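Local coordinates for protein omega transaminase (Pseudomonas sp., PDB 5LHA) that probably transfers amino groups between amines and carbonyl compounds, using pyridoxal phosphate and its pyridoxamine phosphate form as cofactor, at residues N45-T48 and R54-D57; A419-R424 and A443-S448; E215-L220 and D255-L260; M134-W139 and T148-L153. One frame throughout, in Å; residues are numbered along the deposited sequence.

Contact 1 (N45-T48 and R54-D57)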
loop_
_atom_site.group_PDB
_atom_site.type_symbol
_atom_site.label_atom_id
_atom_site.label_comp_id
_atom_site.label_asym_id
_atom_site.label_seq_id
_atom_site.Cartn_x
_atom_site.Cartn_y
_atom_site.Cartn_z
ATOM N N ASN A 45 3.475 -43.017 18.660
ATOM C CA ASN A 45 4.255 -41.795 18.815
ATOM C C ASN A 45 5.707 -41.988 18.374
ATOM O O ASN A 45 6.586 -41.210 18.768
ATOM C CB ASN A 45 4.180 -41.283 20.259
ATOM C CG ASN A 45 2.757 -40.887 20.678
ATOM O OD1 ASN A 45 1.890 -40.690 19.836
ATOM N ND2 ASN A 45 2.527 -40.760 21.980
ATOM N N TYR A 46 5.973 -42.996 17.540
ATOM C CA TYR A 46 7.317 -43.303 17.070
ATOM C C TYR A 46 7.366 -43.215 15.550
ATOM O O TYR A 46 6.365 -43.449 14.867
ATOM C CB TYR A 46 7.772 -44.706 17.524
ATOM C CG TYR A 46 8.111 -44.797 18.995
ATOM C CD1 TYR A 46 7.118 -44.979 19.948
ATOM C CD2 TYR A 46 9.427 -44.696 19.431
ATOM C CE1 TYR A 46 7.427 -45.055 21.298
ATOM C CE2 TYR A 46 9.747 -44.769 20.774
ATOM C CZ TYR A 46 8.744 -44.953 21.709
ATOM O OH TYR A 46 9.068 -45.028 23.054
ATOM N N ILE A 47 8.536 -42.830 15.028
ATOM C CA ILE A 47 8.793 -42.815 13.592
ATOM C C ILE A 47 10.134 -43.490 13.322
ATOM O O ILE A 47 11.019 -43.541 14.180
ATOM C CB ILE A 47 8.778 -41.389 12.991
ATOM C CG1 ILE A 47 9.866 -40.530 13.630
ATOM C CG2 ILE A 47 7.415 -40.755 13.190
ATOM C CD1 ILE A 47 9.743 -39.055 13.364
ATOM N N THR A 48 10.273 -44.004 12.102
ATOM C CA THR A 48 11.450 -44.752 11.682
ATOM C C THR A 48 11.920 -44.224 10.333
ATOM O O THR A 48 11.107 -44.038 9.422
ATOM C CB THR A 48 11.129 -46.247 11.615
ATOM O OG1 THR A 48 10.442 -46.630 12.811
ATOM C CG2 THR A 48 12.401 -47.092 11.488
ATOM N N ARG A 54 14.817 -45.940 14.853
ATOM C CA ARG A 54 13.536 -45.585 15.450
ATOM C C ARG A 54 13.722 -44.472 16.472
ATOM O O ARG A 54 14.666 -44.500 17.269
ATOM C CB ARG A 54 12.906 -46.810 16.117
ATOM C CG ARG A 54 11.734 -46.527 17.050
ATOM C CD ARG A 54 11.207 -47.833 17.651
ATOM N NE ARG A 54 11.972 -48.253 18.825
ATOM C CZ ARG A 54 11.443 -48.475 20.026
ATOM N NH1 ARG A 54 10.137 -48.332 20.217
ATOM N NH2 ARG A 54 12.220 -48.846 21.036
ATOM N N MET A 55 12.824 -43.485 16.446
ATOM C CA MET A 55 12.929 -42.353 17.355
ATOM C C MET A 55 11.546 -41.911 17.810
ATOM O O MET A 55 10.581 -41.945 17.038
ATOM C CB MET A 55 13.683 -41.189 16.678
ATOM C CG MET A 55 12.961 -40.577 15.482
ATOM S SD MET A 55 14.048 -40.153 14.092
ATOM C CE MET A 55 13.982 -41.665 13.126
ATOM N N LEU A 56 11.456 -41.492 19.069
ATOM C CA LEU A 56 10.220 -40.900 19.554
ATOM C C LEU A 56 9.972 -39.600 18.808
ATOM O O LEU A 56 10.877 -38.779 18.642
ATOM C CB LEU A 56 10.296 -40.649 21.061
ATOM C CG LEU A 56 8.994 -40.263 21.770
ATOM C CD1 LEU A 56 7.946 -41.351 21.632
ATOM C CD2 LEU A 56 9.236 -39.953 23.239
ATOM N N ASP A 57 8.730 -39.403 18.379
ATOM C CA ASP A 57 8.379 -38.240 17.567
ATOM C C ASP A 57 8.082 -37.067 18.496
ATOM O O ASP A 57 6.936 -36.671 18.718
ATOM C CB ASP A 57 7.192 -38.546 16.666
ATOM C CG ASP A 57 6.938 -37.445 15.662
ATOM O OD1 ASP A 57 7.777 -36.536 15.566
ATOM O OD2 ASP A 57 5.896 -37.472 14.991
#
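Tyr-46 and Leu-56 face each other as a non-hydrogen-bonded pair of an antiparallel beta hairpin, and their neighbours Ile-47 and Met-55 form the hydrogen-bonded pair. In the latter, Ile-47 N donates to Met-55 O at 3.0 Å and Met-55 N returns a bond to Ile-47 O at 2.9 Å. A third bond, Asp-57 N to Asn-45 O (2.8 Å), continues the ladder.

The aromatic contacts make a sandwich. Leu-56 CD1 lies over one face of the Tyr-46 ring, a CH-pi contact 3.8 Å from the centroid. Over the opposite face comes Arg-54, whose NH1 is 3.6 Å from Tyr-46 CE2; the guanidinium is turned just 17° from the ring plane. A bend in the arginine chain at chi3 (84°) lays it back over the tyrosine.

Apolar contact fills the other side of the hairpin, where Ile-47 CG1 meets Met-55 CG at 3.6 Å. Beside them Asp-57 OD1 takes a hydrogen bond from Tyr-88 of the second subunit.

Strand 37-43 flanks the hairpin on one edge and strand 421-426 on the other, while helix 440-457 packs on the side of Tyr-46 and Leu-56.

Contact 2 (A419-R424 and A443-S448); sequences AGVLVR and AGLMVS
Leu-445 is the first residue of the helical segment 443-448 to meet the strand. Its CG stands 3.7 Å from Val-421 CG2, and the two side chains slide past each other in opposite directions. With CG anti to the backbone N (chi1 167°), the leucine places its branched end against the strand. Leu-445 O also lies 3.8 Å from Val-421 CG2, so this one methyl touches both backbone and side chain of the helix.

Val-421 follows a helix that ends at a Schellman motif, with Gly-420 at positive phi (100°), where a side chain would jam against the preceding carbonyl. The chain thus passes from helix 408-418 into strand 421-426, and helix 440-457 packs on one face of the mixed sheet that includes strands 46-49, 54-57 and 421-426, consistent with the small domain of fold type I transaminases.

One residue on, Met-446 crosses Val-421 at about a right angle. Its CG approaches Val-421 CG1 at 3.8 Å, and a bend at chi3 (74°) sets CE 4.0 Å from the same methyl. Met-446 CE lies 4.4 Å from Val-423 CG1, a looser contact. Val-447 turns away from the strand and packs on Leu-364 and Gln-367 of helix 353-368.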
loop_
_atom_site.group_PDB
_atom_site.type_symbol
_atom_site.label_atom_id
_atom_site.label_comp_id
_atom_site.label_asym_id
_atom_site.label_seq_id
_atom_site.Cartn_x
_atom_site.Cartn_y
_atom_site.Cartn_z
ATOM N N ALA A 419 20.124 -40.258 20.186
ATOM C CA ALA A 419 19.656 -40.861 21.427
ATOM C C ALA A 419 18.198 -41.300 21.354
ATOM O O ALA A 419 17.656 -41.752 22.370
ATOM C CB ALA A 419 19.843 -39.884 22.593
ATOM N N GLY A 420 17.559 -41.182 20.191
ATOM C CA GLY A 420 16.256 -41.775 19.963
ATOM C C GLY A 420 15.060 -40.852 20.060
ATOM O O GLY A 420 13.935 -41.349 20.164
ATOM N N VAL A 421 15.257 -39.534 20.047
ATOM C CA VAL A 421 14.149 -38.592 20.189
ATOM C C VAL A 421 14.346 -37.446 19.204
ATOM O O VAL A 421 15.334 -36.710 19.293
ATOM C CB VAL A 421 14.028 -38.036 21.621
ATOM C CG1 VAL A 421 12.905 -37.028 21.693
ATOM C CG2 VAL A 421 13.778 -39.147 22.610
ATOM N N LEU A 422 13.402 -37.278 18.283
ATOM C CA LEU A 422 13.444 -36.174 17.331
ATOM C C LEU A 422 12.811 -34.936 17.954
ATOM O O LEU A 422 11.663 -34.982 18.399
ATOM C CB LEU A 422 12.723 -36.526 16.031
ATOM C CG LEU A 422 12.840 -35.437 14.956
ATOM C CD1 LEU A 422 14.294 -35.138 14.606
ATOM C CD2 LEU A 422 12.047 -35.781 13.710
ATOM N N VAL A 423 13.578 -33.846 18.021
ATOM C CA VAL A 423 13.106 -32.546 18.483
ATOM C C VAL A 423 13.444 -31.517 17.409
ATOM O O VAL A 423 14.135 -31.812 16.431
ATOM C CB VAL A 423 13.702 -32.148 19.848
ATOM C CG1 VAL A 423 13.315 -33.177 20.897
ATOM C CG2 VAL A 423 15.203 -32.038 19.748
ATOM N N ARG A 424 12.960 -30.290 17.607
ATOM C CA ARG A 424 12.937 -29.290 16.537
ATOM C C ARG A 424 13.700 -28.016 16.886
ATOM O O ARG A 424 13.264 -27.258 17.773
ATOM C CB ARG A 424 11.485 -28.956 16.197
ATOM C CG ARG A 424 11.296 -28.128 14.940
ATOM C CD ARG A 424 9.862 -27.638 14.833
ATOM N NE ARG A 424 9.688 -26.650 13.770
ATOM C CZ ARG A 424 8.566 -25.963 13.559
ATOM N NH1 ARG A 424 7.508 -26.144 14.344
ATOM N NH2 ARG A 424 8.509 -25.076 12.573
ATOM N N ALA A 443 7.678 -39.337 28.208
ATOM C CA ALA A 443 8.168 -38.038 28.672
ATOM C C ALA A 443 9.545 -38.162 29.315
ATOM O O ALA A 443 10.400 -37.284 29.142
ATOM C CB ALA A 443 7.168 -37.409 29.647
ATOM N N GLY A 444 9.769 -39.233 30.080
ATOM C CA GLY A 444 11.094 -39.494 30.622
ATOM C C GLY A 444 12.127 -39.785 29.549
ATOM O O GLY A 444 13.289 -39.390 29.670
ATOM N N LEU A 445 11.732 -40.524 28.504
ATOM C CA LEU A 445 12.648 -40.784 27.394
ATOM C C LEU A 445 13.122 -39.488 26.751
ATOM O O LEU A 445 14.295 -39.364 26.376
ATOM C CB LEU A 445 11.976 -41.682 26.352
ATOM C CG LEU A 445 12.683 -41.794 24.997
ATOM C CD1 LEU A 445 14.111 -42.311 25.141
ATOM C CD2 LEU A 445 11.888 -42.680 24.050
ATOM N N MET A 446 12.223 -38.514 26.614
ATOM C CA MET A 446 12.601 -37.225 26.045
ATOM C C MET A 446 13.566 -36.478 26.954
ATOM O O MET A 446 14.502 -35.830 26.477
ATOM C CB MET A 446 11.348 -36.415 25.777
ATOM C CG MET A 446 10.517 -37.061 24.703
ATOM S SD MET A 446 9.145 -36.028 24.232
ATOM C CE MET A 446 9.990 -34.769 23.283
ATOM N N VAL A 447 13.336 -36.534 28.263
ATOM C CA VAL A 447 14.259 -35.927 29.215
ATOM C C VAL A 447 15.650 -36.526 29.061
ATOM O O VAL A 447 16.655 -35.807 28.982
ATOM C CB VAL A 447 13.728 -36.113 30.648
ATOM C CG1 VAL A 447 14.780 -35.721 31.678
ATOM C CG2 VAL A 447 12.477 -35.297 30.836
ATOM N N SER A 448 15.726 -37.854 29.003
ATOM C CA SER A 448 17.020 -38.528 28.948
ATOM C C SER A 448 17.792 -38.182 27.682
ATOM O O SER A 448 19.024 -38.090 27.713
ATOM C CB SER A 448 16.822 -40.040 29.048
ATOM O OG SER A 448 16.247 -40.389 30.292
#

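Contact 3 (E215-L220 and D255-L260)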
loop_
_atom_site.group_PDB
_atom_site.type_symbol
_atom_site.label_atom_id
_atom_site.label_comp_id
_atom_site.label_asym_id
_atom_site.label_seq_id
_atom_site.Cartn_x
_atom_site.Cartn_y
_atom_site.Cartn_z
ATOM N N GLU A 215 -2.404 2.821 23.733
ATOM C CA GLU A 215 -1.760 3.958 23.095
ATOM C C GLU A 215 -1.749 3.796 21.582
ATOM O O GLU A 215 -2.035 4.748 20.845
ATOM C CB GLU A 215 -0.344 4.121 23.645
ATOM C CG GLU A 215 -0.322 4.644 25.079
ATOM C CD GLU A 215 1.006 4.423 25.773
ATOM O OE1 GLU A 215 1.886 3.773 25.172
ATOM O OE2 GLU A 215 1.168 4.897 26.920
ATOM N N GLN A 216 -1.466 2.583 21.102
ATOM C CA GLN A 216 -1.465 2.331 19.664
ATOM C C GLN A 216 -2.856 2.500 19.071
ATOM O O GLN A 216 -3.005 3.010 17.955
ATOM C CB GLN A 216 -0.928 0.927 19.376
ATOM C CG GLN A 216 0.561 0.770 19.628
ATOM C CD GLN A 216 1.363 1.977 19.177
ATOM O OE1 GLN A 216 1.951 2.686 19.995
ATOM N NE2 GLN A 216 1.384 2.224 17.875
ATOM N N ILE A 217 -3.882 2.038 19.789
ATOM C CA ILE A 217 -5.262 2.167 19.319
ATOM C C ILE A 217 -5.647 3.635 19.193
ATOM O O ILE A 217 -6.279 4.048 18.212
ATOM C CB ILE A 217 -6.227 1.417 20.258
ATOM C CG1 ILE A 217 -5.976 -0.092 20.194
ATOM C CG2 ILE A 217 -7.685 1.753 19.931
ATOM C CD1 ILE A 217 -6.805 -0.889 21.178
ATOM N N ALA A 218 -5.308 4.431 20.213
ATOM C CA ALA A 218 -5.580 5.865 20.177
ATOM C C ALA A 218 -4.865 6.546 19.018
ATOM O O ALA A 218 -5.455 7.363 18.303
ATOM C CB ALA A 218 -5.160 6.502 21.501
ATOM N N LEU A 219 -3.600 6.200 18.802
ATOM C CA LEU A 219 -2.815 6.846 17.757
ATOM C C LEU A 219 -3.427 6.626 16.381
ATOM O O LEU A 219 -3.488 7.551 15.564
ATOM C CB LEU A 219 -1.382 6.308 17.801
ATOM C CG LEU A 219 -0.470 6.581 16.611
ATOM C CD1 LEU A 219 -0.173 8.052 16.491
ATOM C CD2 LEU A 219 0.816 5.765 16.738
ATOM N N LEU A 220 -3.862 5.395 16.101
ATOM C CA LEU A 220 -4.405 5.049 14.795
ATOM C C LEU A 220 -5.859 5.474 14.650
ATOM O O LEU A 220 -6.331 5.699 13.530
ATOM C CB LEU A 220 -4.279 3.542 14.565
ATOM C CG LEU A 220 -2.868 2.934 14.555
ATOM C CD1 LEU A 220 -2.951 1.401 14.562
ATOM C CD2 LEU A 220 -2.028 3.428 13.374
ATOM N N ASP A 255 -12.985 -4.835 23.386
ATOM C CA ASP A 255 -14.397 -4.516 23.576
ATOM C C ASP A 255 -14.624 -3.013 23.689
ATOM O O ASP A 255 -15.627 -2.494 23.188
ATOM C CB ASP A 255 -14.932 -5.218 24.825
ATOM C CG ASP A 255 -15.171 -6.695 24.611
ATOM O OD1 ASP A 255 -15.454 -7.102 23.464
ATOM O OD2 ASP A 255 -15.088 -7.450 25.604
ATOM N N ARG A 256 -13.696 -2.297 24.331
ATOM C CA ARG A 256 -13.784 -0.842 24.422
ATOM C C ARG A 256 -13.933 -0.196 23.051
ATOM O O ARG A 256 -14.501 0.894 22.935
ATOM C CB ARG A 256 -12.541 -0.287 25.122
ATOM C CG ARG A 256 -12.815 0.742 26.215
ATOM C CD ARG A 256 -11.581 0.920 27.092
ATOM N NE ARG A 256 -11.237 -0.340 27.748
ATOM C CZ ARG A 256 -10.074 -0.597 28.337
ATOM N NH1 ARG A 256 -9.122 0.325 28.355
ATOM N NH2 ARG A 256 -9.866 -1.781 28.900
ATOM N N HIS A 257 -13.398 -0.830 22.012
ATOM C CA HIS A 257 -13.336 -0.229 20.686
ATOM C C HIS A 257 -14.038 -1.064 19.623
ATOM O O HIS A 257 -13.907 -0.767 18.429
ATOM C CB HIS A 257 -11.873 0.024 20.321
ATOM C CG HIS A 257 -11.149 0.824 21.356
ATOM N ND1 HIS A 257 -10.413 0.237 22.364
ATOM C CD2 HIS A 257 -11.095 2.160 21.578
ATOM C CE1 HIS A 257 -9.911 1.178 23.143
ATOM N NE2 HIS A 257 -10.311 2.353 22.690
ATOM N N GLY A 258 -14.749 -2.114 20.022
ATOM C CA GLY A 258 -15.430 -2.994 19.095
ATOM C C GLY A 258 -14.528 -3.794 18.188
ATOM O O GLY A 258 -15.023 -4.416 17.243
ATOM N N ILE A 259 -13.222 -3.820 18.468
ATOM C CA ILE A 259 -12.265 -4.502 17.608
ATOM C C ILE A 259 -12.450 -6.003 17.735
ATOM O O ILE A 259 -12.632 -6.533 18.839
ATOM C CB ILE A 259 -10.838 -4.078 17.990
ATOM C CG1 ILE A 259 -10.650 -2.587 17.685
ATOM C CG2 ILE A 259 -9.783 -4.975 17.313
ATOM C CD1 ILE A 259 -9.445 -1.968 18.344
ATOM N N LEU A 260 -12.427 -6.699 16.602
ATOM C CA LEU A 260 -12.590 -8.143 16.609
ATOM C C LEU A 260 -11.320 -8.810 17.115
ATOM O O LEU A 260 -10.208 -8.463 16.698
ATOM C CB LEU A 260 -12.911 -8.656 15.208
ATOM C CG LEU A 260 -14.131 -8.075 14.503
ATOM C CD1 LEU A 260 -14.154 -8.573 13.070
ATOM C CD2 LEU A 260 -15.410 -8.461 15.232
#
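Ile-217 and His-257 mark the nearest backbone approach of the two segments, with CA atoms 8.5 Å apart, so side chains alone bridge the gap. Segment 215-220 is the last part of helix 202-220. In segment 255-260, helix 246-256 ends in a Schellman motif at Gly-258, whose positive phi (66°) turns the chain toward strand 260-264.

The isoleucine carries its side of the contact with two branches. Its CG2 sits squarely over the imidazole of His-257, 3.7 Å from the ring centroid and 4° off the normal, a CH-pi contact that presents a methyl to the whole ring face. The other branch extends past the ring until CD1 meets Ile-259 CD1 tip to tip at 4.0 Å. CG2 owes its place to a first torsion of -66°, which sets it anti to the backbone N while CG1 lies beside that nitrogen.

His-257 ND1 is hydrogen-bonded to Val-253 O in the last turn of helix 246-256, which restrains the ring's rotation. Replacing the histidine with an alanine here would probably leave the CG2 methyl of Ile-217 without its aromatic cover and Val-253 O without this partner.

No hydrogen bond links the two segments themselves: a methyl-on-imidazole contact and a pair of isoleucine ends join helix 202-220 to the turn that follows helix 246-256, while ND1 of the imidazole, bonded back to a carbonyl that can only accept, probably carries the proton.

Contact 4 (M134-W139 and T148-L153); sequences MARQYW and TRFLSL
Over the centre of one face of the Arg-136 guanidinium stands Thr-148 OG1, 2.9 Å above the plane and too poorly angled to accept a hydrogen bond from its nitrogens. The Phe-150 ring lies nearly parallel to this group, 13° from it, yet displaced, so that its CZ comes obliquely to Arg-136 NE at 3.7 Å. Thr-148 O sits over one face of the same ring, and Ala-135 CB is at its edge, 4.3 Å from Phe-150 CE1.

The polar grip is on that carbonyl oxygen. Arg-136 NE donates to Thr-148 O at 2.9 Å, in the carbonyl plane on a lone pair, although the oxygen lies 27° out of the guanidinium plane. Arg-136 NH2 adds a weak bond to the same atom at 3.1 Å. A bend at chi2 (-87°) carries the chain of Arg-136 across to the strand, and Arg-136 CG lies 3.8 Å from Phe-150 CZ.

On its other branch, Arg-136 NH1 is hydrogen-bonded to the backbone oxygens of His-177 and Gln-179 of the second subunit. A leucine in its place would probably leave Thr-148 O without these donors and those two carbonyls of the neighbouring chain without their mate.

Here helix 124-141 packs beside the start of strand 149-153, a strand of the mixed seven-stranded sheet in the large domain of fold type I transaminases.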
loop_
_atom_site.group_PDB
_atom_site.type_symbol
_atom_site.label_atom_id
_atom_site.label_comp_id
_atom_site.label_asym_id
_atom_site.label_seq_id
_atom_site.Cartn_x
_atom_site.Cartn_y
_atom_site.Cartn_z
ATOM N N MET A 134 -12.401 -11.950 5.818
ATOM C CA MET A 134 -13.780 -11.950 6.299
ATOM C C MET A 134 -13.989 -10.939 7.414
ATOM O O MET A 134 -15.098 -10.421 7.569
ATOM C CB MET A 134 -14.182 -13.339 6.799
ATOM C CG MET A 134 -14.206 -14.408 5.722
ATOM S SD MET A 134 -15.112 -13.945 4.234
ATOM C CE MET A 134 -16.756 -13.768 4.929
ATOM N N ALA A 135 -12.950 -10.659 8.204
ATOM C CA ALA A 135 -13.017 -9.541 9.143
ATOM C C ALA A 135 -13.267 -8.233 8.404
ATOM O O ALA A 135 -14.071 -7.404 8.847
ATOM C CB ALA A 135 -11.731 -9.461 9.972
ATOM N N ARG A 136 -12.583 -8.039 7.271
ATOM C CA ARG A 136 -12.857 -6.894 6.408
ATOM C C ARG A 136 -14.309 -6.878 5.949
ATOM O O ARG A 136 -14.941 -5.817 5.921
ATOM C CB ARG A 136 -11.923 -6.904 5.190
ATOM C CG ARG A 136 -10.436 -6.672 5.482
ATOM C CD ARG A 136 -10.121 -5.187 5.500
ATOM N NE ARG A 136 -8.692 -4.883 5.627
ATOM C CZ ARG A 136 -7.870 -4.588 4.625
ATOM N NH1 ARG A 136 -8.295 -4.541 3.369
ATOM N NH2 ARG A 136 -6.606 -4.327 4.897
ATOM N N GLN A 137 -14.856 -8.042 5.581
ATOM C CA GLN A 137 -16.237 -8.084 5.096
ATOM C C GLN A 137 -17.240 -7.773 6.200
ATOM O O GLN A 137 -18.217 -7.060 5.962
ATOM C CB GLN A 137 -16.550 -9.451 4.478
ATOM C CG GLN A 137 -17.994 -9.555 4.014
ATOM C CD GLN A 137 -18.228 -10.640 2.992
ATOM O OE1 GLN A 137 -17.288 -11.225 2.456
ATOM N NE2 GLN A 137 -19.499 -10.913 2.711
ATOM N N TYR A 138 -17.005 -8.277 7.413
ATOM C CA TYR A 138 -17.879 -7.981 8.547
ATOM C C TYR A 138 -18.098 -6.484 8.710
ATOM O O TYR A 138 -19.232 -6.029 8.889
ATOM C CB TYR A 138 -17.295 -8.559 9.840
ATOM C CG TYR A 138 -17.935 -7.994 11.094
ATOM C CD1 TYR A 138 -19.197 -8.410 11.496
ATOM C CD2 TYR A 138 -17.295 -7.027 11.863
ATOM C CE1 TYR A 138 -19.796 -7.900 12.645
ATOM C CE2 TYR A 138 -17.899 -6.501 13.013
ATOM C CZ TYR A 138 -19.150 -6.948 13.390
ATOM O OH TYR A 138 -19.767 -6.461 14.513
ATOM N N TRP A 139 -17.015 -5.704 8.696
ATOM C CA TRP A 139 -17.145 -4.264 8.901
ATOM C C TRP A 139 -17.864 -3.591 7.736
ATOM O O TRP A 139 -18.648 -2.654 7.946
ATOM C CB TRP A 139 -15.774 -3.644 9.142
ATOM C CG TRP A 139 -15.231 -3.995 10.493
ATOM C CD1 TRP A 139 -14.148 -4.791 10.764
ATOM C CD2 TRP A 139 -15.732 -3.559 11.763
ATOM N NE1 TRP A 139 -13.957 -4.888 12.123
ATOM C CE2 TRP A 139 -14.912 -4.138 12.757
ATOM C CE3 TRP A 139 -16.790 -2.738 12.154
ATOM C CZ2 TRP A 139 -15.117 -3.913 14.114
ATOM C CZ3 TRP A 139 -16.994 -2.522 13.502
ATOM C CH2 TRP A 139 -16.157 -3.103 14.467
ATOM N N THR A 148 -10.113 -1.172 8.669
ATOM C CA THR A 148 -9.294 -1.931 7.726
ATOM C C THR A 148 -7.978 -2.477 8.299
ATOM O O THR A 148 -7.448 -3.482 7.808
ATOM C CB THR A 148 -9.027 -1.030 6.510
ATOM O OG1 THR A 148 -8.404 -1.772 5.454
ATOM C CG2 THR A 148 -8.156 0.133 6.896
ATOM N N ARG A 149 -7.432 -1.824 9.316
ATOM C CA ARG A 149 -6.120 -2.177 9.831
ATOM C C ARG A 149 -6.179 -3.403 10.742
ATOM O O ARG A 149 -7.212 -3.726 11.333
ATOM C CB ARG A 149 -5.533 -0.981 10.569
ATOM C CG ARG A 149 -5.256 0.213 9.661
ATOM C CD ARG A 149 -4.922 1.407 10.519
ATOM N NE ARG A 149 -4.598 2.597 9.741
ATOM C CZ ARG A 149 -4.588 3.829 10.236
ATOM N NH1 ARG A 149 -4.942 4.044 11.498
ATOM N NH2 ARG A 149 -4.266 4.855 9.459
ATOM N N PHE A 150 -5.032 -4.071 10.876
ATOM C CA PHE A 150 -4.907 -5.274 11.690
ATOM C C PHE A 150 -3.779 -5.091 12.698
ATOM O O PHE A 150 -2.739 -4.516 12.374
ATOM C CB PHE A 150 -4.615 -6.527 10.830
ATOM C CG PHE A 150 -5.689 -6.866 9.811
ATOM C CD1 PHE A 150 -6.984 -7.139 10.202
ATOM C CD2 PHE A 150 -5.374 -6.971 8.463
ATOM C CE1 PHE A 150 -7.959 -7.472 9.258
ATOM C CE2 PHE A 150 -6.337 -7.306 7.524
ATOM C CZ PHE A 150 -7.634 -7.555 7.925
ATOM N N LEU A 151 -3.976 -5.586 13.918
ATOM C CA LEU A 151 -2.929 -5.621 14.928
ATOM C C LEU A 151 -2.474 -7.057 15.164
ATOM O O LEU A 151 -3.277 -7.991 15.116
ATOM C CB LEU A 151 -3.412 -5.027 16.258
ATOM C CG LEU A 151 -3.976 -3.600 16.270
ATOM C CD1 LEU A 151 -4.460 -3.187 17.667
ATOM C CD2 LEU A 151 -2.970 -2.587 15.745
ATOM N N SER A 152 -1.186 -7.225 15.458
ATOM C CA SER A 152 -0.665 -8.529 15.850
ATOM C C SER A 152 0.543 -8.295 16.748
ATOM O O SER A 152 0.953 -7.151 16.988
ATOM C CB SER A 152 -0.331 -9.416 14.633
ATOM O OG SER A 152 0.757 -8.924 13.857
ATOM N N LEU A 153 1.094 -9.393 17.258
ATOM C CA LEU A 153 2.122 -9.384 18.283
ATOM C C LEU A 153 3.469 -9.783 17.701
ATOM O O LEU A 153 3.551 -10.560 16.745
ATOM C CB LEU A 153 1.762 -10.347 19.422
ATOM C CG LEU A 153 0.387 -10.174 20.081
ATOM C CD1 LEU A 153 0.174 -11.212 21.178
ATOM C CD2 LEU A 153 0.269 -8.778 20.649
#

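All four contacts are largely buried, though Arg-54 of contact 1 is exposed, and Tyr-46 beside it and His-257 of contact 3 are partly so. Contacts 1 and 2 share one sheet: strands 54-57 and 421-426 are neighbours, and Leu-56 touches Met-446. Contacts 3 and 4 lie on the other side of the chain's centre, about 41 to 47 Å from the first two between centres, and meet where Leu-260 packs on Tyr-138 and Trp-139. Contact 1 rests on a ladder of backbone bonds, contacts 2 and 3 on apolar contacts without a hydrogen bond between the segments, and contact 4 on a charged group bonding to a backbone carbonyl. Contacts 1 and 4 both bond to the second subunit, through Asp-57 and Arg-136.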